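Local atomic coordinates of integron gene cassette protein HFX_CASS3 (Uncultured bacterium, PDB entry 3FYN), a protein that is of unknown function but belongs to the GNAT acetyltransferase family, and so probably transfers an acetyl group from acetyl-CoA to an unidentified substrate. Residues F50-H54 / D55-R59; P110-G114 / K115-A119. All blocks are in the same frame, centred on the assembly; numbering follows the deposited sequence.

Both interactions are local and both lie at the start of a helix. Interaction 1 opens helix 54-66 on the surface, and interaction 2 opens helix 117-131 in a partly buried turn. Their nearest atoms are about 13 Å apart, and they do not touch. In 50-54 / 55-59 the main chain bonds directly to itself, and L52 and P53 add small apolar contacts with alanines. In 110-114 / 115-119 a water and an acetate ion mediate most of the polar bonding, and the glycines G114 and G118 offer amides to the ion. Interaction 2 probably belongs to the cofactor site, as its sequence matches the family's pyrophosphate-binding loop. Interaction 1 is plain packing where a loop enters its helix.

Interaction 1: residues F50-H54 / D55-R59; sequences FALPH and DAAIR
L52 and A57 meet through methyl groups. CD2 of L52 lies 3.8 Å from CB of A57. The leucine has CG anti to the backbone N (chi1 178°), and this carries its branched end forward to the alanine. P53 and A56 make the second apolar contact, where the proline CB is 4.1 Å from the alanine CB. The two pairs set L52 and P53 against the alanines of the helix's first turn.

Backbone bonds tie the neighbouring pairs. P53 is the N-cap residue, and its carbonyl starts the helical bonding. A57 N donates to P53 O at 3.1 Å, with an N-H...O angle of 160°. I58 N then donates to H54 O at 3.0 Å, and that bond is also nearly straight. Within the helix, R59 N continues the pattern to D55 O.

The carbonyl of H54 is closely packed as well as bonded. With CG1 of I58 on the side of its backbone N (chi1 -68°), the branch points back to the preceding turn. It reaches 3.1 Å from H54 O, a tight approach, and CD1 follows at 3.5 Å from the same H54 O. Within 55-59, one face of the R59 guanidinium lies over CA of A56, offset toward the rim.

This is the N-terminal start of an alpha-helix at the protein surface. Residues 50-53 belong to the connection between helix 34-47 and helix 54-66. L52 also packs on M41 and S42 of helix 34-47, and H54 touches S42. I173, near the C-terminus, packs against both L52 and A56, so the C-terminal segment after strand 164-168 meets the junction between the two helices.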
# COMPACT_ATOMS: atom_id res chain seq x y z
N PHE A 50 -7.23 -10.38 20.52
CA PHE A 50 -5.95 -9.72 20.72
C PHE A 50 -6.03 -8.60 21.74
O PHE A 50 -7.07 -7.95 21.88
CB PHE A 50 -5.41 -9.16 19.40
CG PHE A 50 -5.36 -10.16 18.28
CD1 PHE A 50 -4.88 -11.44 18.50
CD2 PHE A 50 -5.77 -9.81 17.01
CE1 PHE A 50 -4.84 -12.36 17.47
CE2 PHE A 50 -5.73 -10.72 15.97
CZ PHE A 50 -5.26 -12.00 16.20
N ALA A 51 -4.93 -8.37 22.44
CA ALA A 51 -4.81 -7.22 23.33
C ALA A 51 -4.07 -6.13 22.58
O ALA A 51 -3.06 -6.38 21.94
CB ALA A 51 -4.07 -7.61 24.59
N LEU A 52 -4.60 -4.91 22.66
CA LEU A 52 -4.02 -3.78 21.95
C LEU A 52 -3.39 -2.81 22.93
O LEU A 52 -4.08 -2.22 23.76
CB LEU A 52 -5.10 -3.07 21.14
CG LEU A 52 -4.66 -1.83 20.35
CD1 LEU A 52 -3.69 -2.22 19.25
CD2 LEU A 52 -5.86 -1.09 19.78
N PRO A 53 -2.06 -2.65 22.86
CA PRO A 53 -1.38 -1.66 23.72
C PRO A 53 -1.88 -0.25 23.44
O PRO A 53 -1.91 0.20 22.29
CB PRO A 53 0.09 -1.80 23.32
CG PRO A 53 0.20 -3.18 22.76
CD PRO A 53 -1.11 -3.44 22.07
N HIS A 54 -2.28 0.47 24.49
CA HIS A 54 -2.86 1.79 24.28
C HIS A 54 -1.87 2.84 23.76
O HIS A 54 -2.24 3.69 22.96
CB HIS A 54 -3.61 2.27 25.52
CG HIS A 54 -5.01 1.75 25.61
ND1 HIS A 54 -6.07 2.53 26.03
CD2 HIS A 54 -5.53 0.54 25.31
CE1 HIS A 54 -7.17 1.81 26.00
NE2 HIS A 54 -6.87 0.60 25.56
N ASP A 55 -0.62 2.78 24.22
CA ASP A 55 0.40 3.68 23.69
C ASP A 55 0.58 3.52 22.18
O ASP A 55 0.65 4.50 21.45
CB ASP A 55 1.74 3.47 24.38
CG ASP A 55 1.83 4.16 25.73
OD1 ASP A 55 0.82 4.77 26.15
OD2 ASP A 55 2.90 4.09 26.37
N ALA A 56 0.67 2.27 21.72
CA ALA A 56 0.89 1.98 20.31
C ALA A 56 -0.28 2.47 19.46
O ALA A 56 -0.09 3.01 18.37
CB ALA A 56 1.12 0.49 20.09
N ALA A 57 -1.49 2.27 19.97
CA ALA A 57 -2.69 2.72 19.26
C ALA A 57 -2.72 4.25 19.16
O ALA A 57 -2.99 4.80 18.09
CB ALA A 57 -3.93 2.21 19.95
N ILE A 58 -2.44 4.93 20.27
CA ILE A 58 -2.39 6.38 20.28
C ILE A 58 -1.37 6.88 19.27
O ILE A 58 -1.64 7.76 18.45
CB ILE A 58 -2.03 6.93 21.68
CG1 ILE A 58 -3.17 6.65 22.68
CG2 ILE A 58 -1.74 8.42 21.62
CD1 ILE A 58 -2.83 6.99 24.11
N ARG A 59 -0.18 6.29 19.32
CA ARG A 59 0.90 6.66 18.42
C ARG A 59 0.47 6.55 16.95
O ARG A 59 0.70 7.46 16.15
CB ARG A 59 2.14 5.79 18.69
CG ARG A 59 3.43 6.38 18.23
CD ARG A 59 4.61 5.72 18.96
NE ARG A 59 4.60 4.26 18.90
CZ ARG A 59 4.45 3.46 19.95
NH1 ARG A 59 4.30 3.95 21.17
NH2 ARG A 59 4.47 2.14 19.78

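Interaction 2: residues P110-G114 / K115-A119. With ACT (acetate ion), chain C.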
# COMPACT_ATOMS: atom_id res chain seq x y z
N PRO A 110 -20.46 -4.64 16.91
CA PRO A 110 -21.40 -5.73 16.61
C PRO A 110 -22.87 -5.28 16.61
O PRO A 110 -23.60 -5.62 15.67
CB PRO A 110 -21.13 -6.73 17.73
CG PRO A 110 -19.67 -6.52 18.06
CD PRO A 110 -19.43 -5.04 17.88
N ASN A 111 -23.28 -4.51 17.61
CA ASN A 111 -24.67 -4.06 17.73
C ASN A 111 -25.11 -3.09 16.64
O ASN A 111 -26.31 -2.86 16.47
CB ASN A 111 -24.91 -3.42 19.11
CG ASN A 111 -24.00 -2.24 19.39
OD1 ASN A 111 -23.22 -1.82 18.53
ND2 ASN A 111 -24.07 -1.70 20.60
N ALA A 112 -24.14 -2.53 15.92
CA ALA A 112 -24.44 -1.55 14.89
C ALA A 112 -24.32 -2.14 13.48
O ALA A 112 -24.50 -1.43 12.49
CB ALA A 112 -23.54 -0.32 15.04
N ARG A 113 -24.02 -3.43 13.40
CA ARG A 113 -23.90 -4.11 12.11
C ARG A 113 -25.26 -4.45 11.52
O ARG A 113 -26.26 -4.54 12.24
CB ARG A 113 -23.05 -5.37 12.24
CG ARG A 113 -21.59 -5.08 12.52
CD ARG A 113 -20.81 -6.33 12.87
NE ARG A 113 -19.52 -5.95 13.44
CZ ARG A 113 -18.72 -6.77 14.11
NH1 ARG A 113 -19.06 -8.04 14.30
NH2 ARG A 113 -17.57 -6.32 14.60
N GLY A 114 -25.29 -4.63 10.20
CA GLY A 114 -26.52 -5.01 9.52
C GLY A 114 -27.51 -3.87 9.35
O GLY A 114 -28.69 -4.10 9.11
N LYS A 115 -27.03 -2.63 9.46
CA LYS A 115 -27.88 -1.46 9.34
C LYS A 115 -27.51 -0.60 8.13
O LYS A 115 -28.12 0.45 7.91
CB LYS A 115 -27.80 -0.61 10.61
CG LYS A 115 -28.15 -1.35 11.89
CD LYS A 115 -28.03 -0.43 13.10
CE LYS A 115 -28.42 -1.15 14.38
NZ LYS A 115 -28.21 -0.28 15.57
N GLY A 116 -26.53 -1.04 7.36
CA GLY A 116 -26.06 -0.27 6.21
C GLY A 116 -24.96 0.74 6.51
O GLY A 116 -24.56 1.49 5.63
N LEU A 117 -24.47 0.77 7.75
CA LEU A 117 -23.43 1.73 8.12
C LEU A 117 -22.11 1.43 7.42
O LEU A 117 -21.41 2.35 6.99
CB LEU A 117 -23.24 1.76 9.64
CG LEU A 117 -24.37 2.40 10.43
CD1 LEU A 117 -24.18 2.18 11.92
CD2 LEU A 117 -24.47 3.88 10.09
N GLY A 118 -21.78 0.15 7.29
CA GLY A 118 -20.56 -0.26 6.63
C GLY A 118 -20.54 0.16 5.17
O GLY A 118 -19.54 0.66 4.66
N ALA A 119 -21.68 -0.03 4.50
CA ALA A 119 -21.82 0.36 3.11
C ALA A 119 -21.63 1.86 2.95
O ALA A 119 -20.96 2.31 2.02
CB ALA A 119 -23.19 -0.06 2.58
C ACT C . -21.95 -3.56 8.65
O ACT C . -22.29 -2.37 8.67
OXT ACT C . -22.87 -4.40 8.75
CH3 ACT C . -20.51 -3.97 8.53
O HOH W 1 -24.53 -1.34 9.81
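The turn joining A112 to L117 forms a small anion site at the start of helix 117-131, and a water and an acetate ion occupy it. Water 1 makes four bonds. It donates to A112 O at 2.7 Å and to the acetate O, and it accepts from K115 N and L117 N. The acetate is probably from the crystallisation liquor. G114 N meets its OXT at 2.8 Å in an almost straight bond (176°), and G118 N meets its O at 2.9 Å. G118 has no CB, and that oxygen lies close against its backbone. The run R113, G114, K115, G116, L117, G118 fits the GNAT motif R/Q-x-x-G-x-G/A, whose amides hold the acetyl-CoA pyrophosphate in relatives. The acetate may therefore mark that place. K115 is extended beyond CG (chi2 179°) and runs alongside A112. Its NZ makes a weak bond to N111 O at 3.3 Å and a salt bridge to E78. CB and CG of R113 lie beside the acetate, but its NE bonds V108 O and its NH2 pairs with E47. On the buried side, L117 CD1 packs on A112 CB at 4.0 Å, and both residues touch V83 of strand 81-93.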